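Local coordinates for DUF305 domain-containing protein (Deinococcus radiodurans R1, PDB 3BT5) that is of unknown function but belongs to the DUF305 family of the ferritin-like clan and folds as a mostly helical single chain, at residues Glu74-Pro78 with Glu79-Met83; Gly85-Glu89 with Ala90-Gly94. All coordinates share one frame; numbering follows the deposited sequence.

Interaction 1 (Glu74-Pro78 with Glu79-Met83); sequences EPISP and EHARM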
ATOM      1  N   GLU A  74     -14.164  -9.563  -0.271  1.00 33.51           N
ATOM      2  CA  GLU A  74     -13.966 -10.381  -1.464  1.00 33.88           C
ATOM      3  C   GLU A  74     -12.742  -9.819  -2.192  1.00 28.37           C
ATOM      4  O   GLU A  74     -12.464  -8.622  -2.110  1.00 28.57           O
ATOM      5  CB  GLU A  74     -15.192 -10.265  -2.363  1.00 39.84           C
ATOM      6  CG  GLU A  74     -16.480  -9.955  -1.584  1.00 47.25           C
ATOM      7  CD  GLU A  74     -16.646  -8.469  -1.287  1.00 49.92           C
ATOM      8  OE1 GLU A  74     -16.737  -8.097  -0.097  1.00 50.71           O
ATOM      9  OE2 GLU A  74     -16.679  -7.670  -2.247  1.00 55.48           O
ATOM     10  N   PRO A  75     -11.993 -10.677  -2.904  1.00 28.34           N
ATOM     11  CA  PRO A  75     -10.843 -10.145  -3.634  1.00 29.36           C
ATOM     12  C   PRO A  75     -11.226  -9.005  -4.601  1.00 31.03           C
ATOM     13  O   PRO A  75     -12.315  -8.997  -5.204  1.00 32.39           O
ATOM     14  CB  PRO A  75     -10.317 -11.367  -4.402  1.00 29.07           C
ATOM     15  CG  PRO A  75     -10.821 -12.553  -3.627  1.00 34.14           C
ATOM     16  CD  PRO A  75     -12.142 -12.136  -3.062  1.00 29.53           C
ATOM     17  N   ILE A  76     -10.342  -8.021  -4.723  1.00 27.54           N
ATOM     18  CA  ILE A  76     -10.503  -6.963  -5.736  1.00 26.83           C
ATOM     19  C   ILE A  76     -10.230  -7.542  -7.143  1.00 28.34           C
ATOM     20  O   ILE A  76      -9.314  -8.358  -7.295  1.00 30.85           O
ATOM     21  CB  ILE A  76      -9.554  -5.821  -5.419  1.00 26.88           C
ATOM     22  CG1 ILE A  76      -9.888  -5.252  -4.014  1.00 23.05           C
ATOM     23  CG2 ILE A  76      -9.628  -4.763  -6.527  1.00 24.07           C
ATOM     24  CD1 ILE A  76      -8.758  -4.408  -3.440  1.00 27.96           C
ATOM     25  N   SER A  77     -11.051  -7.163  -8.142  1.00 25.36           N
ATOM     26  CA  SER A  77     -10.831  -7.560  -9.557  1.00 25.74           C
ATOM     27  C   SER A  77      -9.609  -6.914 -10.167  1.00 21.63           C
ATOM     28  O   SER A  77      -9.244  -5.816  -9.763  1.00 20.51           O
ATOM     29  CB  SER A  77     -12.006  -7.117 -10.425  1.00 23.90           C
ATOM     30  OG  SER A  77     -12.024  -5.712 -10.694  1.00 32.19           O
ATOM     31  N   PRO A  78      -8.973  -7.583 -11.152  1.00 18.90           N
ATOM     32  CA  PRO A  78      -7.793  -6.955 -11.775  1.00 16.19           C
ATOM     33  C   PRO A  78      -8.010  -5.522 -12.277  1.00 15.64           C
ATOM     34  O   PRO A  78      -7.162  -4.662 -12.029  1.00 15.06           O
ATOM     35  CB  PRO A  78      -7.438  -7.928 -12.922  1.00 19.77           C
ATOM     36  CG  PRO A  78      -7.867  -9.258 -12.373  1.00 21.02           C
ATOM     37  CD  PRO A  78      -9.208  -8.938 -11.686  1.00 23.09           C
ATOM     38  N   GLU A  79      -9.133  -5.251 -12.964  1.00 17.15           N
ATOM     39  CA  GLU A  79      -9.332  -3.900 -13.487  1.00 18.99           C
ATOM     40  C   GLU A  79      -9.473  -2.884 -12.353  1.00 16.48           C
ATOM     41  O   GLU A  79      -8.933  -1.766 -12.394  1.00 17.19           O
ATOM     42  CB  GLU A  79     -10.600  -3.836 -14.335  1.00 24.03           C
ATOM     43  CG  GLU A  79     -10.877  -2.464 -14.954  1.00 31.21           C
ATOM     44  CD  GLU A  79     -12.313  -2.289 -15.470  1.00 37.50           C
ATOM     45  OE1 GLU A  79     -13.213  -3.072 -15.075  1.00 44.69           O
ATOM     46  OE2 GLU A  79     -12.546  -1.348 -16.267  1.00 42.70           O
ATOM     47  N   HIS A  80     -10.219  -3.257 -11.328  1.00 15.98           N
ATOM     48  CA  HIS A  80     -10.411  -2.340 -10.233  1.00 15.20           C
ATOM     49  C   HIS A  80      -9.154  -2.180  -9.403  1.00 14.11           C
ATOM     50  O   HIS A  80      -8.865  -1.073  -8.957  1.00 13.95           O
ATOM     51  CB  HIS A  80     -11.630  -2.751  -9.449  1.00 20.07           C
ATOM     52  CG  HIS A  80     -12.904  -2.478 -10.203  1.00 23.10           C
ATOM     53  ND1 HIS A  80     -14.019  -3.284 -10.122  1.00 29.27           N
ATOM     54  CD2 HIS A  80     -13.209  -1.507 -11.102  1.00 24.12           C
ATOM     55  CE1 HIS A  80     -14.971  -2.802 -10.904  1.00 28.21           C
ATOM     56  NE2 HIS A  80     -14.511  -1.717 -11.507  1.00 28.13           N
ATOM     57  N   ALA A  81      -8.378  -3.253  -9.238  1.00 13.78           N
ATOM     58  CA  ALA A  81      -7.062  -3.141  -8.600  1.00 14.84           C
ATOM     59  C   ALA A  81      -6.185  -2.142  -9.354  1.00 14.37           C
ATOM     60  O   ALA A  81      -5.516  -1.271  -8.744  1.00 15.30           O
ATOM     61  CB  ALA A  81      -6.393  -4.519  -8.525  1.00 16.47           C
ATOM     62  N   ARG A  82      -6.196  -2.225 -10.675  1.00 14.29           N
ATOM     63  CA  ARG A  82      -5.405  -1.283 -11.471  0.70 14.91           C
ATOM     64  C   ARG A  82      -5.852   0.157 -11.218  1.00 16.42           C
ATOM     65  O   ARG A  82      -5.017   1.062 -11.080  1.00 16.66           O
ATOM     66  CB  ARG A  82      -5.509  -1.601 -12.958  0.70 20.27           C
ATOM     67  CG  ARG A  82      -4.721  -0.640 -13.846  0.70 21.98           C
ATOM     68  CD  ARG A  82      -4.463  -1.244 -15.215  0.70 29.86           C
ATOM     69  NE  ARG A  82      -4.457  -0.224 -16.260  0.70 37.33           N
ATOM     70  CZ  ARG A  82      -3.431   0.573 -16.539  0.70 37.71           C
ATOM     71  NH1 ARG A  82      -2.295   0.481 -15.859  0.70 41.87           N
ATOM     72  NH2 ARG A  82      -3.549   1.472 -17.509  0.70 40.59           N
ATOM     73  N   MET A  83      -7.158   0.394 -11.150  1.00 15.24           N
ATOM     74  CA  MET A  83      -7.633   1.749 -10.852  1.00 15.77           C
ATOM     75  C   MET A  83      -7.209   2.239  -9.484  1.00 14.88           C
ATOM     76  O   MET A  83      -6.971   3.432  -9.288  1.00 16.01           O
ATOM     77  CB  MET A  83      -9.140   1.804 -10.950  1.00 15.79           C
ATOM     78  CG  MET A  83      -9.559   1.646 -12.345  1.00 19.20           C
ATOM     79  SD  MET A  83     -11.292   1.798 -12.513  1.00 21.62           S
ATOM     80  CE  MET A  83     -11.421   1.593 -14.286  1.00 25.24           C
TER
HETATM   81  O   HOH W   1     -14.056  -5.422 -12.815  1.00 43.31           O
HETATM   82  O   HOH W   2     -13.633  -5.365  -7.621  1.00 50.46           O

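Interaction 2 (Gly85-Glu89 with Ala90-Gly94); sequences GMASE and AEVAG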
ATOM      1  N   GLY A  85      -4.477   1.801  -8.319  1.00 14.55           N
ATOM      2  CA  GLY A  85      -3.025   1.997  -8.346  1.00 15.76           C
ATOM      3  C   GLY A  85      -2.232   0.763  -7.972  1.00 15.12           C
ATOM      4  O   GLY A  85      -0.992   0.852  -7.896  1.00 16.52           O
ATOM      5  N   MET A  86      -2.919  -0.365  -7.725  1.00 13.29           N
ATOM      6  CA  MET A  86      -2.203  -1.615  -7.453  1.00 12.72           C
ATOM      7  C   MET A  86      -1.454  -2.110  -8.690  1.00 12.11           C
ATOM      8  O   MET A  86      -1.853  -1.830  -9.816  1.00 14.03           O
ATOM      9  CB  MET A  86      -3.146  -2.678  -6.933  1.00 13.71           C
ATOM     10  CG  MET A  86      -3.769  -2.246  -5.611  1.00 15.01           C
ATOM     11  SD  MET A  86      -5.020  -3.348  -4.958  1.00 16.64           S
ATOM     12  CE  MET A  86      -3.985  -4.700  -4.479  1.00 18.25           C
ATOM     13  N   ALA A  87      -0.338  -2.807  -8.478  1.00 13.80           N
ATOM     14  CA  ALA A  87       0.429  -3.374  -9.571  1.00 13.29           C
ATOM     15  C   ALA A  87      -0.287  -4.589 -10.142  1.00 13.54           C
ATOM     16  O   ALA A  87      -0.925  -5.351  -9.398  1.00 14.67           O
ATOM     17  CB  ALA A  87       1.814  -3.780  -9.051  1.00 13.61           C
ATOM     18  N   SER A  88      -0.161  -4.800 -11.462  1.00 12.95           N
ATOM     19  CA  SER A  88      -0.761  -5.982 -12.035  1.00 12.28           C
ATOM     20  C   SER A  88       0.076  -7.215 -11.665  1.00 12.61           C
ATOM     21  O   SER A  88       1.235  -7.139 -11.225  1.00 13.18           O
ATOM     22  CB  SER A  88      -0.844  -5.838 -13.547  1.00 13.86           C
ATOM     23  OG  SER A  88       0.471  -5.905 -14.079  1.00 14.28           O
ATOM     24  N   GLU A  89      -0.506  -8.370 -11.925  1.00 14.94           N
ATOM     25  CA  GLU A  89       0.196  -9.618 -11.810  1.00 17.04           C
ATOM     26  C   GLU A  89       1.562  -9.598 -12.536  1.00 14.62           C
ATOM     27  O   GLU A  89       2.606  -9.983 -11.977  1.00 16.09           O
ATOM     28  CB  GLU A  89      -0.745 -10.707 -12.363  1.00 23.26           C
ATOM     29  CG  GLU A  89      -0.256 -12.112 -12.308  1.00 24.24           C
ATOM     30  CD  GLU A  89      -1.398 -13.106 -12.575  1.00 28.96           C
ATOM     31  OE1 GLU A  89      -1.919 -13.708 -11.615  1.00 31.26           O
ATOM     32  OE2 GLU A  89      -1.807 -13.232 -13.738  1.00 32.66           O
ATOM     33  N   ALA A  90       1.550  -9.160 -13.791  1.00 15.18           N
ATOM     34  CA  ALA A  90       2.774  -9.045 -14.572  1.00 14.08           C
ATOM     35  C   ALA A  90       3.757  -8.055 -13.952  1.00 12.74           C
ATOM     36  O   ALA A  90       4.982  -8.329 -13.893  1.00 13.37           O
ATOM     37  CB  ALA A  90       2.467  -8.647 -15.991  1.00 15.78           C
ATOM     38  N   GLU A  91       3.249  -6.909 -13.497  1.00 11.79           N
ATOM     39  CA  GLU A  91       4.145  -5.891 -12.948  1.00 12.72           C
ATOM     40  C   GLU A  91       4.843  -6.400 -11.702  1.00 11.85           C
ATOM     41  O   GLU A  91       6.036  -6.139 -11.486  1.00 12.59           O
ATOM     42  CB  GLU A  91       3.359  -4.605 -12.663  1.00 11.84           C
ATOM     43  CG  GLU A  91       3.030  -3.839 -13.940  1.00 13.76           C
ATOM     44  CD  GLU A  91       2.102  -2.671 -13.715  1.00 15.22           C
ATOM     45  OE1 GLU A  91       1.250  -2.734 -12.805  1.00 15.20           O
ATOM     46  OE2 GLU A  91       2.196  -1.687 -14.480  1.00 20.08           O
ATOM     47  N   VAL A  92       4.099  -7.086 -10.835  1.00 11.91           N
ATOM     48  CA  VAL A  92       4.738  -7.639  -9.639  1.00 12.16           C
ATOM     49  C   VAL A  92       5.803  -8.659 -10.056  1.00 12.94           C
ATOM     50  O   VAL A  92       6.928  -8.658  -9.529  1.00 13.55           O
ATOM     51  CB  VAL A  92       3.702  -8.320  -8.708  1.00 13.96           C
ATOM     52  CG1 VAL A  92       4.419  -9.053  -7.567  1.00 17.25           C
ATOM     53  CG2 VAL A  92       2.720  -7.253  -8.171  1.00 15.40           C
ATOM     54  N   ALA A  93       5.474  -9.539 -11.021  1.00 13.21           N
ATOM     55  CA  ALA A  93       6.458 -10.526 -11.485  1.00 13.85           C
ATOM     56  C   ALA A  93       7.735  -9.874 -12.055  1.00 13.61           C
ATOM     57  O   ALA A  93       8.836 -10.439 -11.934  1.00 15.08           O
ATOM     58  CB  ALA A  93       5.820 -11.442 -12.504  1.00 15.94           C
ATOM     59  N   GLY A  94       7.604  -8.700 -12.674  1.00 13.34           N
ATOM     60  CA  GLY A  94       8.755  -8.006 -13.255  1.00 14.39           C
ATOM     61  C   GLY A  94       9.811  -7.729 -12.215  1.00 13.91           C
ATOM     62  O   GLY A  94      10.995  -7.705 -12.521  1.00 15.05           O
TER

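Interaction 1 (Glu74-Pro78 with Glu79-Met83)
The hydroxyl of S77 caps the start of helix 78-83: S77 OG accepts the backbone N-H of H80 at 3.1 Å, with an N-H...O angle of 157°. S77 is the N-cap residue, and its OG reaches that N-H because it sits between its own backbone N and carbonyl carbon (chi1 75°), turned forward over the first turn. Two backbone bonds of the helical kind follow. A81 N gives its hydrogen to S77 O at 2.8 Å, almost straight, and R82 N donates to P78 O at 3.0 Å. P78 opens the helix, a position where the missing N-H of proline costs no helical bond.

Water extends the cap. One water is hydrogen-bonded to S77 OG at 3.0 Å and also lies over one face of the H80 imidazole, toward its rim, while giving a weak bond to E79 OE1. A second water, in the ring plane at the imidazole edge, joins H80 ND1 to the backbone N of S77, so it links the imidazole to the backbone of the N-cap residue. With an alanine here in place of the serine, the H80 N-H is likely to lose its capping acceptor, and the first water its firmer protein anchor.

The apolar part is small. The chi1 of -60° sends CG2 of I76 forward, opposite the backbone N, to lie 3.8 Å from A81 CB. I76 CG2 also rests against the backbone there, 3.3 Å from A81 N. This is the pairing of a hydrophobic staple, small here because A81 offers only a methyl.

The contact is on the surface. The loop after helix 41-68 is tied to Q22 of helix 11-37 through the backbone of E74 and I76, and I76 and A81 pack on M84 and M86 respectively, in the loop that follows the short helix.

Interaction 2 (Gly85-Glu89 with Ala90-Gly94)
A87 meets the following helix with its methyl: A87 CB touches V92 CG2 at 3.7 Å, and A87 CA lies 3.4 Å from E91 OE1. G85 and M86 lead up to this point. G85, with a positive phi, closes helix 78-83 in a Schellman motif, and M86 turns its side chain to H23 and Q26 of helix 11-37. A87 also leans on L30 of that helix, while its backbone N is bonded to Q26, so its methyl touches both L30 and V92, and with V92 forms a hydrophobic staple alongside the cap that follows.

S88 is the N-cap of helix 89-97 and forms a capping box with E91. In one direction S88 OG accepts the backbone N-H of E91 at 3.0 Å; in the other, S88 N donates to E91 OE1 at 2.8 Å and 169°. The carboxylate oxygen is approached on its anti side, 20° out of the carboxylate plane. E91 manages this because its CG stands anti to its carbonyl carbon (chi1 -75°) and the chain then runs extended back toward the loop, passing beside the serine hydroxyl with CG 3.3 Å from S88 OG. The same E91 OE1 forms a salt bridge with R113 of helix 100-122, which probably steadies the carboxylate and stabilises its negative charge. S88 O then takes the N-H of V92 at 2.9 Å, the first regular bond of the helix, and V92 CG2 lies beside that carbonyl oxygen.

E89 begins the helix proper. Its CB bond points away from the following turn, although CB itself touches A90 N, and its backbone oxygen, E89 O, accepts the N-H of A93 at 3.1 Å.

How the interactions relate
Interaction 1 (residues 74-83) comes first along the chain and interaction 2 (residues 85-94) follows, their centres about 12 Å apart. Each is the serine-capped start of a short helix, 78-83 and then 89-97, in the connection from helix 41-68 to helix 100-122. They touch directly: A81 O and M86 N, 2.9 Å apart, probably share a hydrogen bond, and I76 CD1 packs on M86 SD at 4.2 Å. Both lie against helix 11-37. The two capped helices make up much of the connection, which runs along the outside of the bundle of long helices 11-37, 41-68, 100-122 and 132-158, an arrangement consistent with the ferritin-like clan.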